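Long-range contacts in probable chemoreceptor (Methyl-accepting chemotaxis) transmembrane protein (Rhizobium meliloti, PDB 6D8V), which senses quaternary ammonium compounds for bacterial chemotaxis, binding a dimethylated proline in its sensory domain: residues L195-W201 against M211-D215; A121-Y125 against T137-L141. One frame throughout, in Å; residues are numbered along the deposited sequence.

After the long N-terminal helix 2-45 the chain reaches contact 2, which lies within the first PDC sensor region and holds part of the ligand pocket. It brings the start of helix 123-131 against the run that enters strand 140-142, so the rest of that helix and strand 135-136 form the enclosed loop. Contact 1 opens at the end of strand 191-195 and closes residues 202-210 into a loop ahead of helix 219-228, beside the four-stranded sheet. The two follow in series, neither nesting nor crossing, yet they meet in space: Gln138 of contact 2 probably hydrogen-bonds through OE1 to Ser196 OG of contact 1, a polar link between the ligand-binding part and what is probably a second, C-terminal module.

Contact 1. Residues L195-W201 against M211-D215; sequences LSQSGKW and MKEYD
Lys200 and Glu213 face each other as a non-hydrogen-bonded antiparallel bridge, their CA atoms 4.0 Å apart. The bonds lie to each side of the pair: Tyr214 N donates to Gly199 O at 2.8 Å, and Trp201 N to Lys212 O, also at 2.8 Å. Farther on, Met211 N donates to Trp201 O at 2.7 Å. A type I turn from Ser196 to Gly199 leads the first segment into this pairing, and Ser196 OG accepts the N-H of Lys200.

Tyr214 swings its ring away from its own N (chi1 -175°) into the angle between Leu195 and Trp201. Leu195 CD1 approaches Tyr214 CB at 3.8 Å, while CD2 of the same leucine lies over one face of the Trp201 indole, toward its rim. The two aromatic rings meet obliquely, planes 38° apart, with Trp201 CZ2 at the tyrosine edge, 3.5 Å from Tyr214 CD2. Val219 and Val222 of helix 219-228 also touch the tyrosine, whose OH bonds to Glu217 O. On the solvent side Glu213 OE2 forms a salt bridge with Lys223. The whole is a short antiparallel bridge between loop segments, closing the connection between the outermost strand 191-195 and helix 219-228 on itself, in what is probably the second PDC module of a double Cache sensor.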
ATOM      1  N   LEU A 195       8.230   8.135   1.835  1.00 60.31           N
ATOM      2  CA  LEU A 195       7.113   8.832   2.459  1.00 63.55           C
ATOM      3  C   LEU A 195       5.842   8.612   1.652  1.00 68.49           C
ATOM      4  O   LEU A 195       5.883   8.384   0.440  1.00 70.31           O
ATOM      5  CB  LEU A 195       7.385  10.339   2.582  1.00 60.41           C
ATOM      6  CG  LEU A 195       8.417  10.755   3.625  1.00 56.59           C
ATOM      7  CD1 LEU A 195       8.410  12.258   3.862  1.00 56.20           C
ATOM      8  CD2 LEU A 195       8.150  10.004   4.915  1.00 65.01           C
ATOM      9  N   SER A 196       4.703   8.695   2.340  1.00 76.59           N
ATOM     10  CA  SER A 196       3.412   8.431   1.718  1.00 73.69           C
ATOM     11  C   SER A 196       2.853   9.688   1.054  1.00 77.51           C
ATOM     12  O   SER A 196       3.507  10.732   0.969  1.00 63.44           O
ATOM     13  CB  SER A 196       2.417   7.900   2.745  1.00 72.52           C
ATOM     14  OG  SER A 196       1.908   8.959   3.543  1.00 73.08           O
ATOM     15  N   GLN A 197       1.602   9.579   0.602  1.00 85.95           N
ATOM     16  CA  GLN A 197       0.893  10.673  -0.054  1.00 70.44           C
ATOM     17  C   GLN A 197       0.853  11.941   0.794  1.00 75.89           C
ATOM     18  O   GLN A 197       0.792  13.052   0.251  1.00 59.92           O
ATOM     19  CB  GLN A 197      -0.530  10.219  -0.366  1.00 61.05           C
ATOM     20  CG  GLN A 197      -0.620   8.825  -0.970  1.00 75.93           C
ATOM     21  CD  GLN A 197      -0.890   7.737   0.053  1.00 79.02           C
ATOM     22  OE1 GLN A 197       0.032   7.060   0.513  1.00100.78           O
ATOM     23  NE2 GLN A 197      -2.164   7.548   0.398  1.00 77.78           N
ATOM     24  N   SER A 198       0.836  11.797   2.119  1.00 77.68           N
ATOM     25  CA  SER A 198       0.742  12.931   3.025  1.00 71.57           C
ATOM     26  C   SER A 198       2.019  13.132   3.823  1.00 74.71           C
ATOM     27  O   SER A 198       2.028  13.915   4.784  1.00 83.33           O
ATOM     28  CB  SER A 198      -0.451  12.758   3.964  1.00 76.73           C
ATOM     29  OG  SER A 198      -0.340  11.563   4.713  1.00 85.87           O
ATOM     30  N   GLY A 199       3.097  12.445   3.452  1.00 75.87           N
ATOM     31  CA  GLY A 199       4.340  12.574   4.176  1.00 77.90           C
ATOM     32  C   GLY A 199       4.466  11.674   5.387  1.00 77.63           C
ATOM     33  O   GLY A 199       5.343  11.907   6.223  1.00 70.35           O
ATOM     34  N   LYS A 200       3.606  10.670   5.523  1.00 82.38           N
ATOM     35  CA  LYS A 200       3.780   9.676   6.571  1.00 72.27           C
ATOM     36  C   LYS A 200       4.918   8.731   6.187  1.00 70.15           C
ATOM     37  O   LYS A 200       5.190   8.506   5.000  1.00 71.15           O
ATOM     38  CB  LYS A 200       2.482   8.883   6.778  1.00 66.52           C
ATOM     39  CG  LYS A 200       1.201   9.702   6.927  1.00 63.74           C
ATOM     40  CD  LYS A 200       0.764   9.763   8.381  1.00 82.67           C
ATOM     41  CE  LYS A 200      -0.728  10.066   8.534  1.00 77.95           C
ATOM     42  NZ  LYS A 200      -1.591   9.057   7.839  1.00 90.04           N
ATOM     43  N   TRP A 201       5.581   8.170   7.206  1.00 58.29           N
ATOM     44  CA  TRP A 201       6.714   7.269   6.992  1.00 54.97           C
ATOM     45  C   TRP A 201       6.215   5.902   6.532  1.00 63.03           C
ATOM     46  O   TRP A 201       5.473   5.232   7.260  1.00 82.77           O
ATOM     47  CB  TRP A 201       7.542   7.116   8.262  1.00 58.14           C
ATOM     48  CG  TRP A 201       8.419   8.279   8.619  1.00 74.76           C
ATOM     49  CD1 TRP A 201       8.109   9.313   9.466  1.00 73.05           C
ATOM     50  CD2 TRP A 201       9.767   8.511   8.182  1.00 76.73           C
ATOM     51  NE1 TRP A 201       9.181  10.176   9.577  1.00 76.64           N
ATOM     52  CE2 TRP A 201      10.208   9.710   8.798  1.00 82.69           C
ATOM     53  CE3 TRP A 201      10.643   7.825   7.334  1.00 56.23           C
ATOM     54  CZ2 TRP A 201      11.485  10.237   8.582  1.00 58.64           C
ATOM     55  CZ3 TRP A 201      11.915   8.352   7.127  1.00 69.08           C
ATOM     56  CH2 TRP A 201      12.321   9.544   7.750  1.00 64.54           C
ATOM     57  N   MET A 211       4.276   5.232   9.729  1.00 66.31           N
ATOM     58  CA  MET A 211       2.876   5.627   9.814  1.00 57.93           C
ATOM     59  C   MET A 211       2.719   7.015  10.429  1.00 67.87           C
ATOM     60  O   MET A 211       1.625   7.592  10.406  1.00 80.24           O
ATOM     61  CB  MET A 211       2.089   4.597  10.628  1.00 63.63           C
ATOM     62  CG  MET A 211       1.595   3.404   9.836  1.00 59.22           C
ATOM     63  SD  MET A 211       0.649   2.261  10.857  1.00104.68           S
ATOM     64  CE  MET A 211      -0.532   3.383  11.600  1.00112.89           C
ATOM     65  N   LYS A 212       3.792   7.542  11.012  1.00 63.99           N
ATOM     66  CA  LYS A 212       3.787   8.894  11.548  1.00 64.55           C
ATOM     67  C   LYS A 212       4.146   9.897  10.458  1.00 63.81           C
ATOM     68  O   LYS A 212       4.797   9.554   9.467  1.00 72.53           O
ATOM     69  CB  LYS A 212       4.765   9.017  12.713  1.00 63.42           C
ATOM     70  CG  LYS A 212       4.436   8.105  13.875  1.00 84.49           C
ATOM     71  CD  LYS A 212       5.258   8.461  15.113  1.00104.61           C
ATOM     72  CE  LYS A 212       4.839   7.661  16.354  1.00 89.54           C
ATOM     73  NZ  LYS A 212       5.237   6.229  16.295  1.00 68.22           N
ATOM     74  N   GLU A 213       3.709  11.141  10.647  1.00 71.62           N
ATOM     75  CA  GLU A 213       3.977  12.193   9.679  1.00 66.14           C
ATOM     76  C   GLU A 213       5.395  12.722   9.846  1.00 70.91           C
ATOM     77  O   GLU A 213       5.925  12.816  10.956  1.00 94.15           O
ATOM     78  CB  GLU A 213       2.974  13.340   9.821  1.00 78.67           C
ATOM     79  CG  GLU A 213       3.138  14.432   8.770  1.00 99.56           C
ATOM     80  CD  GLU A 213       2.005  15.439   8.789  1.00124.11           C
ATOM     81  OE1 GLU A 213       1.268  15.503   9.797  1.00125.35           O
ATOM     82  OE2 GLU A 213       1.850  16.168   7.786  1.00142.92           O
ATOM     83  N   TYR A 214       6.014  13.058   8.724  1.00 78.49           N
ATOM     84  CA  TYR A 214       7.354  13.618   8.763  1.00 77.68           C
ATOM     85  C   TYR A 214       7.329  14.965   9.471  1.00 74.16           C
ATOM     86  O   TYR A 214       6.509  15.833   9.154  1.00 90.24           O
ATOM     87  CB  TYR A 214       7.905  13.762   7.349  1.00 68.41           C
ATOM     88  CG  TYR A 214       9.341  14.215   7.294  1.00 74.10           C
ATOM     89  CD1 TYR A 214       9.663  15.567   7.284  1.00 67.23           C
ATOM     90  CD2 TYR A 214      10.376  13.290   7.251  1.00 82.50           C
ATOM     91  CE1 TYR A 214      10.975  15.987   7.234  1.00 70.38           C
ATOM     92  CE2 TYR A 214      11.694  13.695   7.200  1.00 84.07           C
ATOM     93  CZ  TYR A 214      11.989  15.045   7.193  1.00 87.24           C
ATOM     94  OH  TYR A 214      13.303  15.450   7.147  1.00 85.94           O
ATOM     95  N   ASP A 215       8.209  15.125  10.460  1.00 76.49           N
ATOM     96  CA  ASP A 215       8.385  16.429  11.085  1.00105.48           C
ATOM     97  C   ASP A 215       9.847  16.661  11.461  1.00112.77           C
ATOM     98  O   ASP A 215      10.138  17.527  12.300  1.00128.43           O
ATOM     99  CB  ASP A 215       7.461  16.590  12.306  1.00107.86           C
ATOM    100  CG  ASP A 215       8.089  16.097  13.584  1.00130.76           C
ATOM    101  OD1 ASP A 215       8.169  14.862  13.777  1.00142.46           O
ATOM    102  OD2 ASP A 215       8.499  16.949  14.403  1.00140.65           O
TER

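Contact 2. Residues A121-Y125 against T137-L141; sequences AAEWY and TQPYL. With PBE (1,1-dimethyl-prolinium), chain C.
Trp124 and Tyr140 both carry CG between the backbone N and the carbonyl carbon, with chi1 at 51° and 71°, and these torsions turn the indole and the phenol toward the same ligand. Their planes lie 28° from parallel, but the rings are displaced so far that little of one covers the other; Trp124 CD1 sits over a face of the tyrosine, 4.2 Å from Tyr140 CZ. The bound 1,1-dimethyl-prolinium touches both: its ring carbon CG lies over the centre of the indole, 3.3 Å from Trp124 CD2, while its CA meets the tyrosine at the edge, 3.5 Å from Tyr140 OH. Tyr125 CB covers the other indole face, and Trp72 packs edge-to-face with Trp124.

This is the aromatic pocket of the first PDC sensor domain, a Cache-type fold, in which flat rings meet the apolar surface of a quaternary ammonium ligand and the N-H groups of Glu143 and Gly144 hydrogen-bond to it. Ser153 forms a second shell, bonded through OG to Tyr140 OH and through N to Thr137 OG1.

Away from the ligand, the helix start is tied to the second segment. Thr137 CG2 rests against the backbone of Trp124, 3.4 Å from its CA. One residue earlier, just after the N-cap Ala122, Glu123 stretches its chain across, and OE1 accepts Gln138 N at 2.9 Å from above the carboxylate plane. The two side chains cross at a slant, Glu123 OE2 3.7 Å from Gln138 CG, with carboxylate and amide planes nearly coplanar.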
ATOM      1  N   ALA A 121     -16.302   3.350   6.787  1.00107.96           N
ATOM      2  CA  ALA A 121     -15.680   4.668   6.793  1.00104.28           C
ATOM      3  C   ALA A 121     -14.159   4.600   6.776  1.00103.72           C
ATOM      4  O   ALA A 121     -13.507   5.644   6.652  1.00 92.79           O
ATOM      5  CB  ALA A 121     -16.151   5.470   8.005  1.00102.78           C
ATOM      6  N   ALA A 122     -13.584   3.405   6.896  1.00104.22           N
ATOM      7  CA  ALA A 122     -12.138   3.262   6.869  1.00 94.73           C
ATOM      8  C   ALA A 122     -11.597   3.605   5.488  1.00 96.89           C
ATOM      9  O   ALA A 122     -12.269   3.449   4.466  1.00 98.76           O
ATOM     10  CB  ALA A 122     -11.729   1.842   7.258  1.00105.03           C
ATOM     11  N   GLU A 123     -10.353   4.078   5.463  1.00 94.75           N
ATOM     12  CA  GLU A 123      -9.778   4.507   4.197  1.00 75.38           C
ATOM     13  C   GLU A 123      -9.834   3.395   3.157  1.00 75.91           C
ATOM     14  O   GLU A 123     -10.170   3.646   1.998  1.00 93.37           O
ATOM     15  CB  GLU A 123      -8.344   4.978   4.411  1.00 74.45           C
ATOM     16  CG  GLU A 123      -8.160   6.458   4.189  1.00 84.91           C
ATOM     17  CD  GLU A 123      -6.705   6.832   4.104  1.00112.42           C
ATOM     18  OE1 GLU A 123      -5.868   6.045   4.592  1.00129.46           O
ATOM     19  OE2 GLU A 123      -6.398   7.904   3.543  1.00126.77           O
ATOM     20  N   TRP A 124      -9.507   2.160   3.546  1.00 88.95           N
ATOM     21  CA  TRP A 124      -9.377   1.088   2.563  1.00 75.63           C
ATOM     22  C   TRP A 124     -10.697   0.771   1.882  1.00 81.25           C
ATOM     23  O   TRP A 124     -10.690   0.220   0.774  1.00 90.41           O
ATOM     24  CB  TRP A 124      -8.813  -0.167   3.224  1.00 73.79           C
ATOM     25  CG  TRP A 124      -9.561  -0.553   4.457  1.00 91.32           C
ATOM     26  CD1 TRP A 124      -9.263  -0.207   5.745  1.00 86.79           C
ATOM     27  CD2 TRP A 124     -10.757  -1.340   4.517  1.00103.01           C
ATOM     28  NE1 TRP A 124     -10.194  -0.749   6.605  1.00 88.99           N
ATOM     29  CE2 TRP A 124     -11.119  -1.448   5.876  1.00 97.61           C
ATOM     30  CE3 TRP A 124     -11.548  -1.976   3.552  1.00 95.18           C
ATOM     31  CZ2 TRP A 124     -12.240  -2.162   6.294  1.00 91.96           C
ATOM     32  CZ3 TRP A 124     -12.659  -2.685   3.969  1.00 91.38           C
ATOM     33  CH2 TRP A 124     -12.995  -2.771   5.330  1.00 93.96           C
ATOM     34  N   TYR A 125     -11.825   1.109   2.507  1.00 80.97           N
ATOM     35  CA  TYR A 125     -13.130   0.968   1.872  1.00 93.27           C
ATOM     36  C   TYR A 125     -13.680   2.286   1.343  1.00100.97           C
ATOM     37  O   TYR A 125     -14.169   2.340   0.209  1.00 96.45           O
ATOM     38  CB  TYR A 125     -14.136   0.363   2.854  1.00 81.39           C
ATOM     39  CG  TYR A 125     -15.345  -0.246   2.177  1.00101.52           C
ATOM     40  CD1 TYR A 125     -16.399   0.549   1.745  1.00107.66           C
ATOM     41  CD2 TYR A 125     -15.426  -1.615   1.954  1.00105.95           C
ATOM     42  CE1 TYR A 125     -17.503  -0.004   1.117  1.00101.34           C
ATOM     43  CE2 TYR A 125     -16.525  -2.176   1.328  1.00 99.33           C
ATOM     44  CZ  TYR A 125     -17.559  -1.367   0.912  1.00 98.95           C
ATOM     45  OH  TYR A 125     -18.649  -1.933   0.294  1.00115.63           O
ATOM     46  N   THR A 137      -4.260   3.458   0.236  1.00 73.62           N
ATOM     47  CA  THR A 137      -4.489   3.997   1.569  1.00 75.30           C
ATOM     48  C   THR A 137      -3.211   4.548   2.192  1.00 65.34           C
ATOM     49  O   THR A 137      -2.092   4.164   1.851  1.00 68.92           O
ATOM     50  CB  THR A 137      -5.065   2.929   2.505  1.00 72.45           C
ATOM     51  OG1 THR A 137      -4.050   1.958   2.808  1.00 74.90           O
ATOM     52  CG2 THR A 137      -6.254   2.235   1.870  1.00 67.74           C
ATOM     53  N   GLN A 138      -3.398   5.462   3.129  1.00 73.64           N
ATOM     54  CA  GLN A 138      -2.311   5.823   4.014  1.00 71.17           C
ATOM     55  C   GLN A 138      -1.947   4.605   4.854  1.00 74.46           C
ATOM     56  O   GLN A 138      -2.793   3.747   5.125  1.00 67.12           O
ATOM     57  CB  GLN A 138      -2.690   6.999   4.919  1.00 83.63           C
ATOM     58  CG  GLN A 138      -2.792   8.343   4.206  1.00101.33           C
ATOM     59  CD  GLN A 138      -1.447   8.883   3.751  1.00100.33           C
ATOM     60  OE1 GLN A 138      -0.397   8.373   4.137  1.00103.60           O
ATOM     61  NE2 GLN A 138      -1.475   9.920   2.923  1.00 94.05           N
ATOM     62  N   PRO A 139      -0.689   4.503   5.267  1.00 70.63           N
ATOM     63  CA  PRO A 139      -0.268   3.326   6.026  1.00 55.35           C
ATOM     64  C   PRO A 139      -1.089   3.170   7.297  1.00 71.70           C
ATOM     65  O   PRO A 139      -1.299   4.130   8.046  1.00 67.92           O
ATOM     66  CB  PRO A 139       1.213   3.602   6.313  1.00 66.24           C
ATOM     67  CG  PRO A 139       1.369   5.055   6.161  1.00 66.34           C
ATOM     68  CD  PRO A 139       0.400   5.479   5.113  1.00 74.02           C
ATOM     69  N   TYR A 140      -1.564   1.947   7.525  1.00 62.49           N
ATOM     70  CA  TYR A 140      -2.411   1.662   8.673  1.00 60.41           C
ATOM     71  C   TYR A 140      -2.086   0.269   9.185  1.00 78.82           C
ATOM     72  O   TYR A 140      -1.579  -0.585   8.446  1.00 89.11           O
ATOM     73  CB  TYR A 140      -3.903   1.765   8.328  1.00 72.20           C
ATOM     74  CG  TYR A 140      -4.384   0.632   7.446  1.00 83.21           C
ATOM     75  CD1 TYR A 140      -4.167   0.655   6.075  1.00 83.78           C
ATOM     76  CD2 TYR A 140      -5.044  -0.464   7.984  1.00 87.11           C
ATOM     77  CE1 TYR A 140      -4.591  -0.374   5.265  1.00 77.88           C
ATOM     78  CE2 TYR A 140      -5.476  -1.500   7.182  1.00 77.86           C
ATOM     79  CZ  TYR A 140      -5.248  -1.452   5.822  1.00 75.49           C
ATOM     80  OH  TYR A 140      -5.676  -2.486   5.014  1.00 64.58           O
ATOM     81  N   LEU A 141      -2.384   0.056  10.464  1.00 72.54           N
ATOM     82  CA  LEU A 141      -2.190  -1.241  11.090  1.00 73.06           C
ATOM     83  C   LEU A 141      -3.380  -2.142  10.786  1.00 79.85           C
ATOM     84  O   LEU A 141      -4.507  -1.842  11.187  1.00 83.72           O
ATOM     85  CB  LEU A 141      -2.016  -1.080  12.601  1.00 64.54           C
ATOM     86  CG  LEU A 141      -2.123  -2.379  13.398  1.00 74.42           C
ATOM     87  CD1 LEU A 141      -1.014  -3.342  12.995  1.00 76.14           C
ATOM     88  CD2 LEU A 141      -2.116  -2.165  14.907  1.00 69.17           C
TER
HETATM   89  N   PBE C 402      -7.546  -5.837   5.536  1.00102.12           N
HETATM   90  CD  PBE C 402      -8.021  -5.151   4.530  1.00 91.91           C
HETATM   91  CA  PBE C 402      -7.629  -4.817   6.659  1.00106.11           C
HETATM   92  CB  PBE C 402      -9.060  -4.189   6.414  1.00111.80           C
HETATM   93  CG  PBE C 402      -9.225  -4.238   5.163  1.00 95.38           C
HETATM   94  CE  PBE C 402      -8.398  -7.019   5.784  1.00110.08           C
HETATM   95  CF  PBE C 402      -6.146  -6.229   5.282  1.00 91.79           C
HETATM   96  C   PBE C 402      -7.493  -5.323   8.006  1.00 93.14           C
HETATM   97  O   PBE C 402      -7.879  -4.612   8.973  1.00 98.64           O
HETATM   98  OXT PBE C 402      -6.970  -6.447   8.232  1.00 97.76           O